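Local coordinates for 70 kDa protein (Xanthomonas sp., PDB 4B2N), which acts as a latex (rubber) oxygenase, a c-type cytochrome with two covalently bound hemes that cleaves rubber processively as a dioxygenase, at residues Pro17-Ala22 with Leu359-Ala364; Gly235-Leu240 with Ile595-Trp600; Ile366-Asp371 with Val396-His401. One frame throughout, in Å; residues are numbered along the deposited sequence. Where two conformers were deposited one is given.

Interaction 1. Residues Pro17-Ala22 with Leu359-Ala364; sequences PLLDQA and LAEQGA
Leu18 and Ala364 bring the two backbones closest, their CA atoms 6.2 Å apart, where the irregular chain of 17-22 passes one flank of a continuous helical segment, 359-364. The helix presents Ala360, Glu361 and Ala364 to it. Leu18 CB lies 4.0 Å from Ala364 CB, while the CD1 branch of Leu18 extends to Glu361, at 3.8 Å from its carbonyl O and near its CB. Leu19 packs beside it: its CD2 methyl sits 4.1 Å from Ala360 CB, and its side chain crosses the extended Glu361 chain at about a right angle, Leu19 CG 3.9 Å from Glu361 CG. Both leucines carry CG beside the backbone N (chi1 -74° for Leu18 and -63° for Leu19), which turns their branches onto the helix. Helix 357-369 precedes the Cys-X-X-Cys-His heme site begun by Cys390 and packs on helix 649-660, consistent with the pairing of N- and C-terminal helices in c-type cytochromes; Leu19 and Ala364 both also touch Tyr658 of helix 649-660. The polar link is indirect. Water 1 accepts from Leu19 N at 2.9 Å and donates to Glu361 OE2 at 3.0 Å, tying the carboxylate end to the loop backbone beside the apolar patch.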
loop_
_atom_site.group_PDB
_atom_site.type_symbol
_atom_site.label_atom_id
_atom_site.label_comp_id
_atom_site.label_asym_id
_atom_site.label_seq_id
_atom_site.Cartn_x
_atom_site.Cartn_y
_atom_site.Cartn_z
ATOM N N PRO A 17 32.235 4.262 -6.481
ATOM C CA PRO A 17 31.351 4.493 -7.618
ATOM C C PRO A 17 30.168 5.443 -7.359
ATOM O O PRO A 17 29.756 5.661 -6.207
ATOM C CB PRO A 17 30.819 3.083 -7.943
ATOM C CG PRO A 17 30.847 2.384 -6.623
ATOM C CD PRO A 17 32.099 2.892 -5.949
ATOM N N LEU A 18 29.639 6.003 -8.440
ATOM C CA LEU A 18 28.400 6.782 -8.393
ATOM C C LEU A 18 27.214 5.797 -8.529
ATOM O O LEU A 18 26.208 5.922 -7.832
ATOM C CB LEU A 18 28.367 7.834 -9.531
ATOM C CG LEU A 18 29.240 9.085 -9.419
ATOM C CD1 LEU A 18 29.329 9.846 -10.721
ATOM C CD2 LEU A 18 28.818 10.016 -8.291
ATOM N N LEU A 19 27.336 4.821 -9.416
ATOM C CA LEU A 19 26.222 3.906 -9.693
ATOM C C LEU A 19 26.295 2.772 -8.683
ATOM O O LEU A 19 27.354 2.493 -8.104
ATOM C CB LEU A 19 26.334 3.362 -11.113
ATOM C CG LEU A 19 26.229 4.434 -12.190
ATOM C CD1 LEU A 19 26.161 3.783 -13.570
ATOM C CD2 LEU A 19 25.055 5.390 -11.974
ATOM N N ASP A 20 25.167 2.132 -8.432
ATOM C CA ASP A 20 25.138 1.022 -7.555
ATOM C C ASP A 20 23.976 0.107 -7.974
ATOM O O ASP A 20 22.978 0.012 -7.254
ATOM C CB ASP A 20 24.837 1.551 -6.166
ATOM C CG ASP A 20 24.801 0.445 -5.104
ATOM O OD1 ASP A 20 25.297 -0.640 -5.320
ATOM O OD2 ASP A 20 24.341 0.661 -4.005
ATOM N N GLN A 21 24.102 -0.576 -9.093
ATOM C CA GLN A 21 23.046 -1.477 -9.607
ATOM C C GLN A 21 23.090 -2.794 -8.800
ATOM O O GLN A 21 24.117 -3.263 -8.514
ATOM C CB GLN A 21 23.291 -1.674 -11.108
ATOM C CG GLN A 21 23.374 -0.306 -11.819
ATOM C CD GLN A 21 24.134 -0.306 -13.167
ATOM O OE1 GLN A 21 25.361 -0.078 -13.243
ATOM N NE2 GLN A 21 23.386 -0.518 -14.243
ATOM N N ALA A 22 21.971 -3.349 -8.316
ATOM C CA ALA A 22 22.087 -4.544 -7.435
ATOM C C ALA A 22 20.896 -5.389 -7.585
ATOM O O ALA A 22 19.787 -4.865 -7.740
ATOM C CB ALA A 22 22.286 -4.184 -5.996
ATOM N N LEU A 359 25.405 8.642 -19.080
ATOM C CA LEU A 359 24.274 9.526 -18.867
ATOM C C LEU A 359 23.763 9.316 -17.400
ATOM O O LEU A 359 23.464 10.285 -16.664
ATOM C CB LEU A 359 23.198 9.229 -19.947
ATOM C CG LEU A 359 21.923 10.048 -19.940
ATOM C CD1 LEU A 359 22.279 11.532 -19.934
ATOM C CD2 LEU A 359 20.897 9.624 -21.019
ATOM N N ALA A 360 23.717 8.052 -16.980
ATOM C CA ALA A 360 23.306 7.679 -15.623
ATOM C C ALA A 360 24.218 8.292 -14.541
ATOM O O ALA A 360 23.764 8.700 -13.439
ATOM C CB ALA A 360 23.236 6.158 -15.517
ATOM N N GLU A 361 25.499 8.446 -14.888
ATOM C CA GLU A 361 26.435 9.052 -13.945
ATOM C C GLU A 361 26.223 10.566 -13.873
ATOM O O GLU A 361 26.388 11.155 -12.825
ATOM C CB GLU A 361 27.890 8.687 -14.275
ATOM C CG GLU A 361 28.173 7.196 -14.060
ATOM C CD GLU A 361 29.653 6.854 -14.051
ATOM O OE1 GLU A 361 30.492 7.789 -14.064
ATOM O OE2 GLU A 361 29.982 5.650 -14.025
ATOM N N GLN A 362 25.906 11.215 -14.985
ATOM C CA GLN A 362 25.515 12.626 -14.910
ATOM C C GLN A 362 24.248 12.766 -14.044
ATOM O O GLN A 362 24.148 13.650 -13.192
ATOM C CB GLN A 362 25.294 13.190 -16.311
ATOM C CG GLN A 362 26.623 13.275 -17.068
ATOM C CD GLN A 362 26.518 13.873 -18.450
ATOM O OE1 GLN A 362 27.513 14.405 -18.972
ATOM N NE2 GLN A 362 25.350 13.789 -19.064
ATOM N N GLY A 363 23.290 11.859 -14.265
ATOM C CA GLY A 363 22.093 11.816 -13.430
ATOM C C GLY A 363 22.405 11.571 -11.949
ATOM O O GLY A 363 21.753 12.121 -11.089
ATOM N N ALA A 364 23.393 10.741 -11.668
ATOM C CA ALA A 364 23.738 10.431 -10.313
ATOM C C ALA A 364 24.185 11.672 -9.631
ATOM O O ALA A 364 23.841 11.930 -8.489
ATOM C CB ALA A 364 24.803 9.382 -10.262
HETATM O O HOH W 1 29.648 4.598 -11.184
#

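Interaction 2. Residues Gly235-Leu240 with Ile595-Trp600; sequences GNLLPL and ILYSMW
Pro239 and Trp600 form the close-fitting end of this contact, where the loop 235-240 meets the start of helix 599-607; the end-to-end directions of 237-240 and 597-600 are 87° apart. The six-membered part of the indole is pressed against the peptide joining Pro239 to Leu240: Trp600 CZ3 is 3.3 Å from Pro239 C and 3.4 Å from Leu240 N. The backbone of Leu240 lies over one face of the ring, whereas Pro239 CB comes in at the ring edge, 3.8 Å from CZ3. Next to the indole, Met599 points into the loop. Its CG, anti to the backbone N (chi1 -178°), lies 3.5 Å from Leu238 O, and the chain then bends at its next two torsions. Leu240 was modelled in two conformers, and the approach of its side chain to the Met599 methyl is too short to be trusted.

The fit slackens toward Leu237. Leu237 CG is 4.5 Å from Met599 SD, and its CD2 branch meets Tyr597 end-on, 4.0 Å from OH. The end of the partly exposed Leu238 turns away from the helix start, and Ser598 faces the other way to cap that helix at Asp601 N.

Helices 218-226 and 253-261 complete the surroundings, Ala222 against Leu240 and Met599, Leu254 and Leu257 against Trp600. Across the two segments the contact is apolar and van der Waals packing, and the polar ends find partners outside them: Tyr597 OH bonds to Gln613 O, and Trp600 NE1 to Asp250 O, a bond that helps fix the rotation of an indole lying about 7 Å from a heme c.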
loop_
_atom_site.group_PDB
_atom_site.type_symbol
_atom_site.label_atom_id
_atom_site.label_comp_id
_atom_site.label_asym_id
_atom_site.label_seq_id
_atom_site.Cartn_x
_atom_site.Cartn_y
_atom_site.Cartn_z
ATOM N N GLY A 235 -26.617 -12.069 6.571
ATOM C CA GLY A 235 -25.502 -11.287 7.069
ATOM C C GLY A 235 -25.368 -9.828 6.656
ATOM O O GLY A 235 -25.946 -9.336 5.667
ATOM N N ASN A 236 -24.587 -9.122 7.447
ATOM C CA ASN A 236 -24.326 -7.754 7.143
ATOM C C ASN A 236 -23.486 -7.611 5.850
ATOM O O ASN A 236 -22.777 -8.553 5.433
ATOM C CB ASN A 236 -23.581 -7.130 8.336
ATOM C CG ASN A 236 -24.514 -6.702 9.473
ATOM O OD1 ASN A 236 -25.655 -7.188 9.580
ATOM N ND2 ASN A 236 -24.033 -5.781 10.345
ATOM N N LEU A 237 -23.513 -6.417 5.253
ATOM C CA LEU A 237 -22.457 -5.980 4.296
ATOM C C LEU A 237 -21.027 -6.329 4.795
ATOM O O LEU A 237 -20.783 -6.264 6.011
ATOM C CB LEU A 237 -22.538 -4.459 4.129
ATOM C CG LEU A 237 -23.161 -3.895 2.861
ATOM C CD1 LEU A 237 -24.203 -4.815 2.217
ATOM C CD2 LEU A 237 -23.703 -2.498 3.133
ATOM N N LEU A 238 -20.099 -6.670 3.880
ATOM C CA LEU A 238 -18.723 -7.052 4.296
ATOM C C LEU A 238 -17.833 -5.856 4.371
ATOM O O LEU A 238 -17.992 -4.955 3.567
ATOM C CB LEU A 238 -18.150 -7.989 3.285
ATOM C CG LEU A 238 -18.979 -9.290 3.206
ATOM C CD1 LEU A 238 -18.424 -10.240 2.135
ATOM C CD2 LEU A 238 -19.133 -10.007 4.532
ATOM N N PRO A 239 -16.908 -5.818 5.336
ATOM C CA PRO A 239 -15.964 -4.695 5.374
ATOM C C PRO A 239 -14.884 -4.968 4.250
ATOM O O PRO A 239 -13.984 -5.757 4.436
ATOM C CB PRO A 239 -15.383 -4.745 6.768
ATOM C CG PRO A 239 -15.620 -6.179 7.236
ATOM C CD PRO A 239 -16.846 -6.696 6.532
ATOM N N LEU A 240 -15.027 -4.378 3.076
ATOM C CA LEU A 240 -14.033 -4.639 2.026
ATOM C C LEU A 240 -13.858 -3.325 1.300
ATOM O O LEU A 240 -14.718 -2.465 1.379
ATOM C CB LEU A 240 -14.420 -5.807 1.116
ATOM C CG LEU A 240 -15.447 -5.520 0.033
ATOM C CD1 LEU A 240 -16.059 -6.702 -0.658
ATOM C CD2 LEU A 240 -16.501 -4.835 0.792
ATOM N N ILE A 595 -18.565 5.951 -8.212
ATOM C CA ILE A 595 -17.409 6.713 -7.770
ATOM C C ILE A 595 -17.633 7.227 -6.333
ATOM O O ILE A 595 -16.688 7.339 -5.539
ATOM C CB ILE A 595 -17.112 7.888 -8.728
ATOM C CG1 ILE A 595 -16.641 7.372 -10.073
ATOM C CG2 ILE A 595 -16.098 8.846 -8.124
ATOM C CD1 ILE A 595 -16.473 8.485 -11.130
ATOM N N LEU A 596 -18.875 7.553 -6.016
ATOM C CA LEU A 596 -19.223 8.078 -4.711
ATOM C C LEU A 596 -19.342 7.003 -3.645
ATOM O O LEU A 596 -19.285 7.316 -2.505
ATOM C CB LEU A 596 -20.520 8.868 -4.776
ATOM C CG LEU A 596 -20.474 10.086 -5.699
ATOM C CD1 LEU A 596 -21.876 10.670 -5.766
ATOM C CD2 LEU A 596 -19.470 11.147 -5.226
ATOM N N TYR A 597 -19.509 5.738 -4.011
ATOM C CA TYR A 597 -19.779 4.752 -2.971
ATOM C C TYR A 597 -18.608 4.470 -2.019
ATOM O O TYR A 597 -17.468 4.321 -2.453
ATOM C CB TYR A 597 -20.241 3.450 -3.575
ATOM C CG TYR A 597 -20.795 2.472 -2.566
ATOM C CD1 TYR A 597 -22.063 2.687 -1.969
ATOM C CD2 TYR A 597 -20.057 1.323 -2.193
ATOM C CE1 TYR A 597 -22.582 1.827 -1.054
ATOM C CE2 TYR A 597 -20.570 0.455 -1.258
ATOM C CZ TYR A 597 -21.839 0.703 -0.686
ATOM O OH TYR A 597 -22.340 -0.200 0.191
ATOM N N SER A 598 -18.931 4.310 -0.725
ATOM C CA SER A 598 -17.942 3.915 0.273
ATOM C C SER A 598 -18.500 2.711 0.964
ATOM O O SER A 598 -19.468 2.828 1.743
ATOM C CB SER A 598 -17.785 4.978 1.307
ATOM O OG SER A 598 -16.970 4.496 2.382
ATOM N N MET A 599 -17.890 1.556 0.715
ATOM C CA MET A 599 -18.294 0.341 1.433
ATOM C C MET A 599 -18.070 0.544 2.943
ATOM O O MET A 599 -18.876 0.149 3.741
ATOM C CB MET A 599 -17.510 -0.816 0.885
ATOM C CG MET A 599 -17.880 -2.113 1.502
ATOM S SD MET A 599 -19.369 -2.774 0.794
ATOM C CE MET A 599 -18.685 -3.370 -0.710
ATOM N N TRP A 600 -16.921 1.118 3.336
ATOM C CA TRP A 600 -16.635 1.290 4.770
ATOM C C TRP A 600 -17.715 2.089 5.476
ATOM O O TRP A 600 -18.200 1.631 6.536
ATOM C CB TRP A 600 -15.311 2.001 5.046
ATOM C CG TRP A 600 -14.073 1.403 4.382
ATOM C CD1 TRP A 600 -13.151 2.096 3.606
ATOM C CD2 TRP A 600 -13.548 0.043 4.497
ATOM N NE1 TRP A 600 -12.138 1.263 3.191
ATOM C CE2 TRP A 600 -12.311 0.007 3.720
ATOM C CE3 TRP A 600 -13.969 -1.125 5.123
ATOM C CZ2 TRP A 600 -11.574 -1.155 3.564
ATOM C CZ3 TRP A 600 -13.159 -2.268 5.029
ATOM C CH2 TRP A 600 -12.022 -2.305 4.240
#

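Interaction 3. Residues Ile366-Asp371 with Val396-His401; sequences IYHERD and VYSPRH
Glu369 OE2 accepts a short, nearly straight bond from His401 NE2, 2.7 Å long with an angle of 169° at the hydrogen. Glu369 OE2 lies in the plane of the His401 imidazole and receives the N-H on its anti lone pair, the one away from the other oxygen. An extended chain, with Glu369 CG anti to the carbonyl carbon (chi1 -59°), carries the oxygen across to the ring. On its other nitrogen His401 is held by Ser398, the N-cap residue of helix 399-402, with OG 2.8 Å from ND1; with a bond at each ring nitrogen, the rotation of the imidazole is fixed.

The ring so placed makes an offset stack with His368, centroids 4.6 Å apart and planes 15° from parallel, and His368 CB adds a CH-pi contact over the centre of the His401 face. His368 NE2 accepts the N-H of Tyr397, its N 3.0 Å away and close to the ring plane, while ND1 bonds to Ala364 O one turn back in the helix. This pattern is consistent with a neutral His368 protonated on ND1. In c-type cytochrome terms, the contact clasps the helix before the heme-binding Cys-X-X-Cys-His sequence to the chain just after it, since Val396 follows the axial ligand His394 by two residues. Tyr367 CD1 covers the opposite face of His368 from His401. The Tyr367 ring also meets Tyr397 obliquely, CZ 3.4 Å from Tyr397 CE2. Their hydroxyls have other partners: Tyr367 OH bonds to Gly395 O, just before Val396, and Tyr397 OH to Leu506 N. At the imidazole edge, Val396 CG1 rests 3.8 Å from His368 CD2.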
loop_
_atom_site.group_PDB
_atom_site.type_symbol
_atom_site.label_atom_id
_atom_site.label_comp_id
_atom_site.label_asym_id
_atom_site.label_seq_id
_atom_site.Cartn_x
_atom_site.Cartn_y
_atom_site.Cartn_z
ATOM N N ILE A 366 23.421 14.824 -10.541
ATOM C CA ILE A 366 22.358 15.768 -10.446
ATOM C C ILE A 366 21.530 15.327 -9.252
ATOM O O ILE A 366 21.187 16.132 -8.385
ATOM C CB ILE A 366 21.512 15.756 -11.723
ATOM C CG1 ILE A 366 22.290 16.412 -12.912
ATOM C CG2 ILE A 366 20.236 16.581 -11.500
ATOM C CD1 ILE A 366 21.827 15.848 -14.257
ATOM N N TYR A 367 21.225 14.025 -9.210
ATOM C CA TYR A 367 20.378 13.452 -8.124
ATOM C C TYR A 367 20.874 13.948 -6.738
ATOM O O TYR A 367 20.093 14.470 -5.918
ATOM C CB TYR A 367 20.352 11.906 -8.222
ATOM C CG TYR A 367 19.520 11.318 -7.063
ATOM C CD1 TYR A 367 20.064 11.172 -5.822
ATOM C CD2 TYR A 367 18.194 10.965 -7.236
ATOM C CE1 TYR A 367 19.308 10.714 -4.746
ATOM C CE2 TYR A 367 17.447 10.512 -6.178
ATOM C CZ TYR A 367 17.993 10.392 -4.958
ATOM O OH TYR A 367 17.219 9.949 -3.922
ATOM N N HIS A 368 22.172 13.800 -6.492
ATOM C CA HIS A 368 22.753 14.064 -5.174
ATOM C C HIS A 368 23.201 15.513 -4.966
ATOM O O HIS A 368 23.368 15.976 -3.821
ATOM C CB HIS A 368 23.938 13.136 -5.001
ATOM C CG HIS A 368 23.560 11.697 -4.869
ATOM N ND1 HIS A 368 23.412 10.861 -5.955
ATOM C CD2 HIS A 368 23.241 10.955 -3.734
ATOM C CE1 HIS A 368 23.060 9.633 -5.496
ATOM N NE2 HIS A 368 22.977 9.691 -4.144
ATOM N N GLU A 369 23.337 16.286 -6.044
ATOM C CA GLU A 369 23.979 17.578 -5.846
ATOM C C GLU A 369 23.255 18.783 -6.360
ATOM O O GLU A 369 23.564 19.888 -5.912
ATOM C CB GLU A 369 25.427 17.574 -6.419
ATOM C CG GLU A 369 26.325 16.505 -5.780
ATOM C CD GLU A 369 27.737 16.459 -6.343
ATOM O OE1 GLU A 369 28.192 17.456 -6.939
ATOM O OE2 GLU A 369 28.414 15.435 -6.184
ATOM N N ARG A 370 22.319 18.602 -7.294
ATOM C CA ARG A 370 21.694 19.774 -7.934
ATOM C C ARG A 370 20.643 20.360 -6.994
ATOM O O ARG A 370 19.706 19.674 -6.595
ATOM C CB ARG A 370 21.085 19.413 -9.295
ATOM C CG ARG A 370 21.106 20.552 -10.343
ATOM C CD ARG A 370 20.085 21.645 -10.109
ATOM N NE ARG A 370 19.464 22.105 -11.370
ATOM C CZ ARG A 370 18.482 23.008 -11.422
ATOM N NH1 ARG A 370 18.047 23.577 -10.299
ATOM N NH2 ARG A 370 17.945 23.369 -12.593
ATOM N N ASP A 371 20.812 21.624 -6.617
ATOM C CA ASP A 371 19.847 22.271 -5.748
ATOM C C ASP A 371 18.662 22.694 -6.595
ATOM O O ASP A 371 18.814 23.479 -7.513
ATOM C CB ASP A 371 20.470 23.478 -5.060
ATOM C CG ASP A 371 19.517 24.181 -4.062
ATOM O OD1 ASP A 371 18.244 23.943 -3.998
ATOM O OD2 ASP A 371 20.076 25.012 -3.320
ATOM N N VAL A 396 20.149 8.981 -0.017
ATOM C CA VAL A 396 21.428 8.901 -0.743
ATOM C C VAL A 396 21.713 7.485 -1.265
ATOM O O VAL A 396 21.756 6.518 -0.481
ATOM C CB VAL A 396 22.589 9.296 0.205
ATOM C CG1 VAL A 396 23.934 9.115 -0.492
ATOM C CG2 VAL A 396 22.427 10.736 0.676
ATOM N N TYR A 397 21.868 7.360 -2.596
ATOM C CA TYR A 397 22.009 6.057 -3.229
ATOM C C TYR A 397 23.437 5.764 -3.625
ATOM O O TYR A 397 23.816 4.623 -3.645
ATOM C CB TYR A 397 21.108 5.886 -4.470
ATOM C CG TYR A 397 19.648 5.957 -4.119
ATOM C CD1 TYR A 397 19.125 5.159 -3.124
ATOM C CD2 TYR A 397 18.819 6.867 -4.746
ATOM C CE1 TYR A 397 17.777 5.268 -2.745
ATOM C CE2 TYR A 397 17.494 7.036 -4.374
ATOM C CZ TYR A 397 16.968 6.216 -3.392
ATOM O OH TYR A 397 15.658 6.382 -3.047
ATOM N N SER A 398 24.177 6.794 -4.008
ATOM C CA SER A 398 25.496 6.666 -4.605
ATOM C C SER A 398 26.494 6.292 -3.498
ATOM O O SER A 398 26.560 7.013 -2.458
ATOM C CB SER A 398 25.850 8.005 -5.257
ATOM O OG SER A 398 27.206 8.342 -5.066
ATOM N N PRO A 399 27.226 5.157 -3.674
ATOM C CA PRO A 399 28.163 4.778 -2.611
ATOM C C PRO A 399 29.167 5.898 -2.319
ATOM O O PRO A 399 29.575 6.093 -1.191
ATOM C CB PRO A 399 28.890 3.571 -3.221
ATOM C CG PRO A 399 27.871 2.965 -4.136
ATOM C CD PRO A 399 27.233 4.179 -4.777
ATOM N N ARG A 400 29.532 6.632 -3.358
ATOM C CA ARG A 400 30.480 7.745 -3.187
ATOM C C ARG A 400 29.919 8.822 -2.252
ATOM O O ARG A 400 30.600 9.250 -1.342
ATOM C CB ARG A 400 30.866 8.336 -4.529
ATOM C CG ARG A 400 31.927 9.427 -4.425
ATOM C CD ARG A 400 32.172 10.167 -5.742
ATOM N NE ARG A 400 32.529 9.268 -6.831
ATOM C CZ ARG A 400 32.685 9.637 -8.101
ATOM N NH1 ARG A 400 32.536 10.913 -8.477
ATOM N NH2 ARG A 400 32.971 8.723 -9.010
ATOM N N HIS A 401 28.659 9.212 -2.446
ATOM C CA HIS A 401 28.063 10.200 -1.590
ATOM C C HIS A 401 27.719 9.592 -0.268
ATOM O O HIS A 401 27.766 10.285 0.752
ATOM C CB HIS A 401 26.860 10.782 -2.282
ATOM C CG HIS A 401 27.226 11.616 -3.473
ATOM N ND1 HIS A 401 27.527 11.080 -4.679
ATOM C CD2 HIS A 401 27.355 12.977 -3.615
ATOM C CE1 HIS A 401 27.813 12.047 -5.542
ATOM N NE2 HIS A 401 27.745 13.207 -4.900
#

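Interactions 1 and 3 form one continuous region, with centres 9 Å apart and helix 357-369 in common. They also touch directly: Pro17 O lies 3.0 Å from Arg400 N, probably a hydrogen bond, and Leu18 CD2 packs 3.6 Å from His401 CE1. Both belong to the surroundings of the heme held by Cys390, Cys393 and His394; a heme c lies about 5 Å from the Tyr367 side chain but about 11 Å from that of Ala364. Interaction 2 is separate, about 46 Å from interaction 3 between centres and across the chain's centre. Its Trp600 side chain is about 9 Å from that of Cys194, which binds the other heme.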